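Local coordinates for cytolethal distending toxin protein B (PDB 1SR4) that probably acts as the DNase I-like nuclease subunit of a three-part bacterial toxin, damaging host-cell DNA and so blocking the cell cycle, at residues 28-33 against 242-247; 130-135 against 169-174; 199-204 against 217-222. All coordinates share one frame; numbering follows the deposited sequence.

Contact 1: residues 28-33 against 242-247; sequences RQLLSG and NQLRSQ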
loop_
_atom_site.group_PDB
_atom_site.type_symbol
_atom_site.label_atom_id
_atom_site.label_comp_id
_atom_site.label_asym_id
_atom_site.label_seq_id
_atom_site.Cartn_x
_atom_site.Cartn_y
_atom_site.Cartn_z
ATOM N N ARG B 28 2.645 -6.339 0.573
ATOM C CA ARG B 28 3.843 -6.656 -0.198
ATOM C C ARG B 28 4.466 -5.390 -0.786
ATOM O O ARG B 28 5.676 -5.221 -0.766
ATOM C CB ARG B 28 3.522 -7.639 -1.328
ATOM C CG ARG B 28 2.954 -8.972 -0.850
ATOM C CD ARG B 28 2.649 -9.907 -2.022
ATOM N NE ARG B 28 3.880 -10.426 -2.568
ATOM C CZ ARG B 28 4.296 -11.671 -2.419
ATOM N NH1 ARG B 28 3.571 -12.552 -1.753
ATOM N NH2 ARG B 28 5.470 -12.007 -2.897
ATOM N N GLN B 29 3.646 -4.492 -1.312
ATOM C CA GLN B 29 4.186 -3.264 -1.883
ATOM C C GLN B 29 4.806 -2.335 -0.831
ATOM O O GLN B 29 5.779 -1.629 -1.119
ATOM C CB GLN B 29 3.086 -2.542 -2.699
ATOM C CG GLN B 29 2.754 -3.284 -4.010
ATOM C CD GLN B 29 1.496 -2.782 -4.738
ATOM O OE1 GLN B 29 0.975 -1.703 -4.444
ATOM N NE2 GLN B 29 1.017 -3.576 -5.715
ATOM N N LEU B 30 4.275 -2.338 0.390
ATOM C CA LEU B 30 4.822 -1.470 1.434
ATOM C C LEU B 30 6.224 -1.915 1.865
ATOM O O LEU B 30 7.028 -1.112 2.357
ATOM C CB LEU B 30 3.894 -1.451 2.667
ATOM C CG LEU B 30 2.458 -0.953 2.417
ATOM C CD1 LEU B 30 1.700 -0.986 3.740
ATOM C CD2 LEU B 30 2.447 0.473 1.840
ATOM N N LEU B 31 6.509 -3.198 1.685
ATOM C CA LEU B 31 7.808 -3.751 2.080
ATOM C C LEU B 31 8.876 -3.824 0.980
ATOM O O LEU B 31 10.040 -4.066 1.268
ATOM C CB LEU B 31 7.596 -5.164 2.642
ATOM C CG LEU B 31 6.713 -5.275 3.890
ATOM C CD1 LEU B 31 6.185 -6.703 4.044
ATOM C CD2 LEU B 31 7.509 -4.847 5.106
ATOM N N SER B 32 8.504 -3.617 -0.275
ATOM C CA SER B 32 9.505 -3.763 -1.328
ATOM C C SER B 32 10.253 -2.528 -1.769
ATOM O O SER B 32 9.947 -1.406 -1.359
ATOM C CB SER B 32 8.888 -4.437 -2.549
ATOM O OG SER B 32 7.834 -3.674 -3.059
ATOM N N GLY B 33 11.266 -2.765 -2.598
ATOM C CA GLY B 33 12.057 -1.681 -3.132
ATOM C C GLY B 33 12.983 -1.060 -2.118
ATOM O O GLY B 33 12.960 -1.408 -0.941
ATOM N N ASN B 242 4.467 6.658 -2.037
ATOM C CA ASN B 242 5.558 6.298 -2.939
ATOM C C ASN B 242 5.697 4.776 -3.118
ATOM O O ASN B 242 6.388 4.310 -4.025
ATOM C CB ASN B 242 6.873 6.905 -2.431
ATOM C CG ASN B 242 7.185 6.521 -1.009
ATOM O OD1 ASN B 242 6.364 6.687 -0.108
ATOM N ND2 ASN B 242 8.386 6.010 -0.796
ATOM N N GLN B 243 5.013 4.011 -2.272
ATOM C CA GLN B 243 5.083 2.556 -2.353
ATOM C C GLN B 243 3.946 1.893 -3.153
ATOM O O GLN B 243 4.088 0.744 -3.594
ATOM C CB GLN B 243 5.102 1.961 -0.946
ATOM C CG GLN B 243 6.387 2.198 -0.159
ATOM C CD GLN B 243 7.635 1.692 -0.876
ATOM O OE1 GLN B 243 8.359 2.469 -1.492
ATOM N NE2 GLN B 243 7.885 0.384 -0.799
ATOM N N LEU B 244 2.859 2.628 -3.386
ATOM C CA LEU B 244 1.690 2.076 -4.075
ATOM C C LEU B 244 1.782 1.889 -5.595
ATOM O O LEU B 244 2.326 2.731 -6.307
ATOM C CB LEU B 244 0.457 2.929 -3.737
ATOM C CG LEU B 244 0.301 3.275 -2.249
ATOM C CD1 LEU B 244 -0.992 4.043 -2.033
ATOM C CD2 LEU B 244 0.289 2.005 -1.410
ATOM N N ARG B 245 1.242 0.767 -6.067
ATOM C CA ARG B 245 1.197 0.430 -7.495
ATOM C C ARG B 245 -0.201 -0.151 -7.748
ATOM O O ARG B 245 -0.476 -0.672 -8.818
ATOM C CB ARG B 245 2.229 -0.645 -7.821
ATOM C CG ARG B 245 3.636 -0.382 -7.263
ATOM C CD ARG B 245 4.336 0.729 -8.007
ATOM N NE ARG B 245 5.750 0.847 -7.609
ATOM C CZ ARG B 245 6.213 1.734 -6.727
ATOM N NH1 ARG B 245 5.385 2.592 -6.133
ATOM N NH2 ARG B 245 7.510 1.772 -6.443
ATOM N N SER B 246 -1.071 -0.033 -6.741
ATOM C CA SER B 246 -2.427 -0.582 -6.780
ATOM C C SER B 246 -3.396 0.205 -5.913
ATOM O O SER B 246 -3.000 1.066 -5.133
ATOM C CB SER B 246 -2.436 -2.006 -6.198
ATOM O OG SER B 246 -1.618 -2.910 -6.924
ATOM N N GLN B 247 -4.671 -0.148 -6.034
ATOM C CA GLN B 247 -5.707 0.420 -5.188
ATOM C C GLN B 247 -5.307 0.020 -3.752
ATOM O O GLN B 247 -4.686 -1.043 -3.542
ATOM C CB GLN B 247 -7.050 -0.233 -5.526
ATOM C CG GLN B 247 -8.154 -0.073 -4.476
ATOM C CD GLN B 247 -8.582 1.371 -4.292
ATOM O OE1 GLN B 247 -7.743 2.253 -4.048
ATOM N NE2 GLN B 247 -9.888 1.628 -4.399
HETATM O O HOH W 1 6.165 -0.628 -3.794
#
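Two glutamines, one from each segment, reach across in opposite directions and supply most of the polar grip. Gln29 runs out extended beyond CG, which carries its flat amide to Arg245 N and the hydroxyl of Ser246. There OE1 accepts Arg245 N at 3.0 Å, with the donor standing well above the carbonyl plane, while NE2 gives an almost straight bond (167°) to Ser246 OG, also 3.0 Å away and nearly in the amide plane. A glutamine suits this place because one end accepts and the other donates. Gln243 instead folds back at chi2 (-56°), laying its NE2 between two carbonyls: Ser32 O at 2.8 Å, close to the amide plane, and Gln29 O in a weak, bent bond. The Arg245 guanidinium is turned only 28° from the Gln29 amide plane; its NH1 holds Asn242 O and Leu244 O in its own plane, and NH2 binds Ser58 O of the CdtA subunit. Beside these bonds Leu30 and Leu244 lie side by side, pointing the same way, CD2 to CD2 at 4.2 Å. The contact fastens the last turn of helix 20-31 to the loop between strands 235-239 and 255-259, with CdtA and CdtC packing against both segments.

Contact 2: residues 130-135 against 169-174; sequences GTDVFF and VYSWMV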
loop_
_atom_site.group_PDB
_atom_site.type_symbol
_atom_site.label_atom_id
_atom_site.label_comp_id
_atom_site.label_asym_id
_atom_site.label_seq_id
_atom_site.Cartn_x
_atom_site.Cartn_y
_atom_site.Cartn_z
ATOM N N GLY B 130 17.696 -4.386 19.321
ATOM C CA GLY B 130 18.777 -3.643 19.945
ATOM C C GLY B 130 18.220 -2.686 20.988
ATOM O O GLY B 130 17.521 -3.105 21.909
ATOM N N THR B 131 18.520 -1.400 20.852
ATOM C CA THR B 131 18.041 -0.407 21.807
ATOM C C THR B 131 16.797 0.378 21.359
ATOM O O THR B 131 16.479 1.422 21.932
ATOM C CB THR B 131 19.149 0.597 22.132
ATOM O OG1 THR B 131 19.598 1.210 20.915
ATOM C CG2 THR B 131 20.325 -0.108 22.811
ATOM N N ASP B 132 16.099 -0.119 20.338
ATOM C CA ASP B 132 14.891 0.552 19.845
ATOM C C ASP B 132 13.697 -0.406 19.944
ATOM O O ASP B 132 13.788 -1.582 19.560
ATOM C CB ASP B 132 15.086 0.991 18.394
ATOM C CG ASP B 132 16.307 1.865 18.212
ATOM O OD1 ASP B 132 16.329 2.993 18.755
ATOM O OD2 ASP B 132 17.248 1.411 17.528
ATOM N N VAL B 133 12.581 0.102 20.453
ATOM C CA VAL B 133 11.386 -0.710 20.633
ATOM C C VAL B 133 10.259 -0.129 19.796
ATOM O O VAL B 133 10.018 1.079 19.826
ATOM C CB VAL B 133 10.976 -0.744 22.117
ATOM C CG1 VAL B 133 9.904 -1.819 22.347
ATOM C CG2 VAL B 133 12.213 -1.028 22.978
ATOM N N PHE B 134 9.571 -1.003 19.062
ATOM C CA PHE B 134 8.496 -0.596 18.160
ATOM C C PHE B 134 7.166 -1.260 18.486
ATOM O O PHE B 134 7.067 -2.476 18.489
ATOM C CB PHE B 134 8.911 -0.954 16.730
ATOM C CG PHE B 134 10.241 -0.372 16.312
ATOM C CD1 PHE B 134 10.311 0.901 15.738
ATOM C CD2 PHE B 134 11.416 -1.101 16.474
ATOM C CE1 PHE B 134 11.537 1.438 15.326
ATOM C CE2 PHE B 134 12.652 -0.585 16.067
ATOM C CZ PHE B 134 12.716 0.689 15.489
ATOM N N PHE B 135 6.135 -0.457 18.737
ATOM C CA PHE B 135 4.805 -0.983 19.061
ATOM C C PHE B 135 3.752 -0.692 17.986
ATOM O O PHE B 135 3.806 0.329 17.302
ATOM C CB PHE B 135 4.276 -0.349 20.359
ATOM C CG PHE B 135 5.029 -0.737 21.600
ATOM C CD1 PHE B 135 4.600 -1.811 22.378
ATOM C CD2 PHE B 135 6.143 -0.008 22.012
ATOM C CE1 PHE B 135 5.271 -2.154 23.551
ATOM C CE2 PHE B 135 6.825 -0.331 23.180
ATOM C CZ PHE B 135 6.392 -1.407 23.956
ATOM N N VAL B 169 17.962 3.397 28.432
ATOM C CA VAL B 169 18.588 3.944 27.241
ATOM C C VAL B 169 17.790 3.557 25.985
ATOM O O VAL B 169 18.211 3.837 24.867
ATOM C CB VAL B 169 20.036 3.443 27.081
ATOM C CG1 VAL B 169 20.881 3.907 28.270
ATOM C CG2 VAL B 169 20.056 1.923 26.948
ATOM N N TYR B 170 16.638 2.921 26.170
ATOM C CA TYR B 170 15.838 2.500 25.021
ATOM C C TYR B 170 14.999 3.614 24.416
ATOM O O TYR B 170 14.407 4.426 25.131
ATOM C CB TYR B 170 14.878 1.371 25.402
ATOM C CG TYR B 170 15.489 0.017 25.691
ATOM C CD1 TYR B 170 16.855 -0.228 25.532
ATOM C CD2 TYR B 170 14.683 -1.031 26.119
ATOM C CE1 TYR B 170 17.394 -1.497 25.796
ATOM C CE2 TYR B 170 15.202 -2.283 26.384
ATOM C CZ TYR B 170 16.548 -2.514 26.221
ATOM O OH TYR B 170 17.025 -3.776 26.451
ATOM N N SER B 171 14.963 3.654 23.092
ATOM C CA SER B 171 14.117 4.597 22.390
ATOM C C SER B 171 12.907 3.732 22.020
ATOM O O SER B 171 13.066 2.545 21.738
ATOM C CB SER B 171 14.802 5.100 21.117
ATOM O OG SER B 171 15.777 6.085 21.407
ATOM N N TRP B 172 11.707 4.299 22.046
ATOM C CA TRP B 172 10.514 3.538 21.686
ATOM C C TRP B 172 9.575 4.378 20.822
ATOM O O TRP B 172 9.534 5.600 20.945
ATOM C CB TRP B 172 9.768 3.008 22.919
ATOM C CG TRP B 172 9.483 3.997 24.020
ATOM C CD1 TRP B 172 10.252 4.237 25.122
ATOM C CD2 TRP B 172 8.315 4.817 24.162
ATOM N NE1 TRP B 172 9.631 5.145 25.945
ATOM C CE2 TRP B 172 8.441 5.517 25.380
ATOM C CE3 TRP B 172 7.173 5.028 23.376
ATOM C CZ2 TRP B 172 7.470 6.411 25.838
ATOM C CZ3 TRP B 172 6.200 5.923 23.833
ATOM C CH2 TRP B 172 6.360 6.600 25.054
ATOM N N MET B 173 8.834 3.694 19.954
ATOM C CA MET B 173 7.912 4.310 19.006
ATOM C C MET B 173 6.592 3.524 19.011
ATOM O O MET B 173 6.592 2.317 18.799
ATOM C CB MET B 173 8.546 4.215 17.626
ATOM C CG MET B 173 8.212 5.303 16.680
ATOM S SD MET B 173 9.101 5.016 15.135
ATOM C CE MET B 173 8.080 5.907 14.079
ATOM N N VAL B 174 5.480 4.216 19.237
ATOM C CA VAL B 174 4.157 3.597 19.277
ATOM C C VAL B 174 3.455 4.046 17.993
ATOM O O VAL B 174 3.186 5.228 17.813
ATOM C CB VAL B 174 3.386 4.078 20.523
ATOM C CG1 VAL B 174 2.017 3.428 20.574
ATOM C CG2 VAL B 174 4.193 3.741 21.770
#
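The aromatic rings of Phe135, Phe134 and Tyr170 meet the opposing segment in different ways. Phe135 turns its edge to segment 169-174: Met173 O lies in the ring plane, 4.0 Å from CD2, and Trp172 CB also sits near that plane, while Val174 CG2 approaches obliquely. Phe134, beside its paired residue Met173, has the sulfur at its edge, SD lying 5.5 Å from the ring centroid in a Met-aromatic contact; the Phe5 ring meets it edge-to-face. Tyr170 takes Val133 CG2 obliquely, 4.0 Å from CD2, and leans along the backbone of Thr131. Trp172 touches the other strand mainly through CB, 4.0 Å from Val133 CB. Its CG lies between the backbone N and the carbonyl carbon (chi1 49°), which swings the indole away to Phe158 and His221, with NE1 bonded to Asn159.

Between these side chains the strands run parallel, their directions 12° apart; in the parallel pattern, a bonding residue such as Val133 reaches the two residues flanking the one it faces. Val133, opposite Trp172, receives Met173 N on its O at 2.9 Å and gives its own N to Ser171 O at 2.8 Å; Ser171 N to Thr131 O and Phe135 N to Met173 O extend the pattern, the last nearly straight at 175°. Beta-branched and aromatic residues suit these buried strands, filling both faces of the sheet.

Strands 132-138 and 171-175 flank helix 147-159 in sequence, a beta-alpha-beta crossover. Phe158 and Ile154 of that helix cover the face bearing Phe135, Trp172 and Val174, whereas Met173 and Ser171 look the other way. Strand 124-129 continues the sheet beyond 132-138, and strand 216-221 continues it beyond 171-175.

Contact 3: residues 199-204 against 217-222; sequences TIIIAP and YAILHD
Thr199 meets Ile219 and Leu220 where an antiparallel pair begins at the margin of one sheet of the DNase I-like beta sandwich; strand 200-202 is the outermost strand here and 216-221 its neighbour. The Thr199 hydroxyl, held between the backbone N and the carbonyl carbon (chi1 59°), bonds to Val195 O, while Thr199 CA approaches Leu220 O to 3.2 Å. That carbonyl is also the acceptor for Ile200 N, and Leu220 N returns a bond to Ile200 O at 3.0 Å, making Ile200 and Leu220 a hydrogen-bonded pair. Their side chains lie alongside each other and point the same way, with Ile200 CG2 3.6 Å from Leu220 CD1.

Ile201 stands opposite Ile219 in a non-hydrogen-bonded pair on the other face, where both are covered by helix 182-189 through Leu185 and Leu189. Ile201 CG2, anti to the backbone N, lies 3.7 Å from Tyr217 CD1. Branched aliphatic residues suit such a face because they favour extended backbone and present carbon to the helix.

Ile202 repeats the pair of hydrogen bonds made by Ile200: its N binds Ala218 O at 2.8 Å and its O accepts Ala218 N. The Ile202 side chain slants across to Leu220, CD1 to CD2 at 3.5 Å, while Ala218 contributes only a methyl on that face; Ile202 and Leu220 face Ala237 and Ile235 of strand 235-239 in the second sheet. Ala203 sets only a methyl beside Tyr217, CB lying 3.6 Å from CG; the ring stacks on Phe178 and its hydroxyl reaches Arg180 O. Pro204 has no N-H to offer a further strand bond; instead its ring crosses Tyr217 at about a right angle, CD 4.0 Å from CB.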
loop_
_atom_site.group_PDB
_atom_site.type_symbol
_atom_site.label_atom_id
_atom_site.label_comp_id
_atom_site.label_asym_id
_atom_site.label_seq_id
_atom_site.Cartn_x
_atom_site.Cartn_y
_atom_site.Cartn_z
ATOM N N THR B 199 7.779 12.785 25.144
ATOM C CA THR B 199 7.313 12.206 23.881
ATOM C C THR B 199 6.977 13.253 22.844
ATOM O O THR B 199 6.806 14.428 23.158
ATOM C CB THR B 199 6.035 11.369 24.067
ATOM O OG1 THR B 199 5.009 12.207 24.619
ATOM C CG2 THR B 199 6.296 10.181 24.978
ATOM N N ILE B 200 6.866 12.812 21.597
ATOM C CA ILE B 200 6.515 13.722 20.530
ATOM C C ILE B 200 5.629 12.965 19.547
ATOM O O ILE B 200 5.948 11.845 19.151
ATOM C CB ILE B 200 7.802 14.286 19.847
ATOM C CG1 ILE B 200 7.452 15.461 18.927
ATOM C CG2 ILE B 200 8.566 13.165 19.154
ATOM C CD1 ILE B 200 6.952 15.083 17.610
ATOM N N ILE B 201 4.498 13.575 19.198
ATOM C CA ILE B 201 3.560 12.978 18.254
ATOM C C ILE B 201 4.025 13.340 16.842
ATOM O O ILE B 201 4.253 14.513 16.553
ATOM C CB ILE B 201 2.128 13.547 18.423
ATOM C CG1 ILE B 201 1.554 13.214 19.810
ATOM C CG2 ILE B 201 1.218 12.988 17.327
ATOM C CD1 ILE B 201 1.294 11.788 20.017
ATOM N N ILE B 202 4.177 12.336 15.978
ATOM C CA ILE B 202 4.582 12.570 14.591
ATOM C C ILE B 202 3.426 12.072 13.729
ATOM O O ILE B 202 3.127 10.866 13.713
ATOM C CB ILE B 202 5.885 11.792 14.210
ATOM C CG1 ILE B 202 7.094 12.346 14.980
ATOM C CG2 ILE B 202 6.206 12.003 12.740
ATOM C CD1 ILE B 202 7.197 11.863 16.384
ATOM N N ALA B 203 2.793 12.994 13.002
ATOM C CA ALA B 203 1.632 12.648 12.179
ATOM C C ALA B 203 1.486 13.421 10.871
ATOM O O ALA B 203 1.962 14.539 10.745
ATOM C CB ALA B 203 0.349 12.837 13.015
ATOM N N PRO B 204 0.819 12.825 9.875
ATOM C CA PRO B 204 0.639 13.540 8.601
ATOM C C PRO B 204 -0.357 14.662 8.862
ATOM O O PRO B 204 -0.991 14.690 9.910
ATOM C CB PRO B 204 -0.017 12.507 7.681
ATOM C CG PRO B 204 0.102 11.174 8.411
ATOM C CD PRO B 204 0.135 11.518 9.874
ATOM N N TYR B 217 -0.936 7.411 13.019
ATOM C CA TYR B 217 0.311 8.132 13.158
ATOM C C TYR B 217 1.160 7.495 14.242
ATOM O O TYR B 217 0.968 6.327 14.589
ATOM C CB TYR B 217 0.043 9.623 13.448
ATOM C CG TYR B 217 -0.995 9.892 14.524
ATOM C CD1 TYR B 217 -0.623 10.075 15.857
ATOM C CD2 TYR B 217 -2.354 9.981 14.203
ATOM C CE1 TYR B 217 -1.586 10.344 16.853
ATOM C CE2 TYR B 217 -3.322 10.245 15.182
ATOM C CZ TYR B 217 -2.931 10.421 16.503
ATOM O OH TYR B 217 -3.884 10.644 17.474
ATOM N N ALA B 218 2.114 8.246 14.762
ATOM C CA ALA B 218 2.987 7.699 15.785
ATOM C C ALA B 218 3.286 8.662 16.926
ATOM O O ALA B 218 3.071 9.873 16.821
ATOM C CB ALA B 218 4.306 7.253 15.136
ATOM N N ILE B 219 3.759 8.101 18.033
ATOM C CA ILE B 219 4.199 8.892 19.165
ATOM C C ILE B 219 5.501 8.216 19.585
ATOM O O ILE B 219 5.580 6.980 19.670
ATOM C CB ILE B 219 3.185 8.929 20.338
ATOM C CG1 ILE B 219 3.761 9.816 21.451
ATOM C CG2 ILE B 219 2.896 7.529 20.859
ATOM C CD1 ILE B 219 2.723 10.331 22.450
ATOM N N LEU B 220 6.541 9.000 19.823
ATOM C CA LEU B 220 7.802 8.364 20.184
ATOM C C LEU B 220 8.594 9.028 21.287
ATOM O O LEU B 220 8.347 10.171 21.645
ATOM C CB LEU B 220 8.687 8.249 18.947
ATOM C CG LEU B 220 9.136 9.532 18.255
ATOM C CD1 LEU B 220 10.375 10.099 18.947
ATOM C CD2 LEU B 220 9.479 9.211 16.799
ATOM N N HIS B 221 9.533 8.272 21.837
ATOM C CA HIS B 221 10.425 8.783 22.863
ATOM C C HIS B 221 11.825 8.490 22.335
ATOM O O HIS B 221 12.184 7.329 22.121
ATOM C CB HIS B 221 10.234 8.065 24.205
ATOM C CG HIS B 221 11.343 8.338 25.177
ATOM N ND1 HIS B 221 11.607 9.600 25.667
ATOM C CD2 HIS B 221 12.312 7.533 25.675
ATOM C CE1 HIS B 221 12.692 9.562 26.419
ATOM N NE2 HIS B 221 13.140 8.320 26.441
ATOM N N ASP B 222 12.602 9.537 22.078
ATOM C CA ASP B 222 13.965 9.348 21.599
ATOM C C ASP B 222 14.897 9.521 22.791
ATOM O O ASP B 222 15.070 10.630 23.283
ATOM C CB ASP B 222 14.321 10.382 20.537
ATOM C CG ASP B 222 15.726 10.190 19.994
ATOM O OD1 ASP B 222 16.560 9.549 20.669
ATOM O OD2 ASP B 222 16.005 10.690 18.892
#

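From the N terminus, the chain opens contact 1 at 28-33 and does not close it until 242-247, so that long span encloses both other contacts. Within it they follow in series: contact 2 joins 130-135 to 169-174 around a helical connection, and contact 3 then closes a short excursion between 199-204 and 217-222. No two of the loops cross. Contacts 2 and 3 belong to one sheet and touch, since strands 171-175 and 216-221 are neighbours, with Val174 N 2.8 Å from Ile219 O in a probable hydrogen bond. Contact 1, centred about 25 Å from contact 2 and 23 Å from contact 3, ties a helix to a late loop on the side facing the partner subunits.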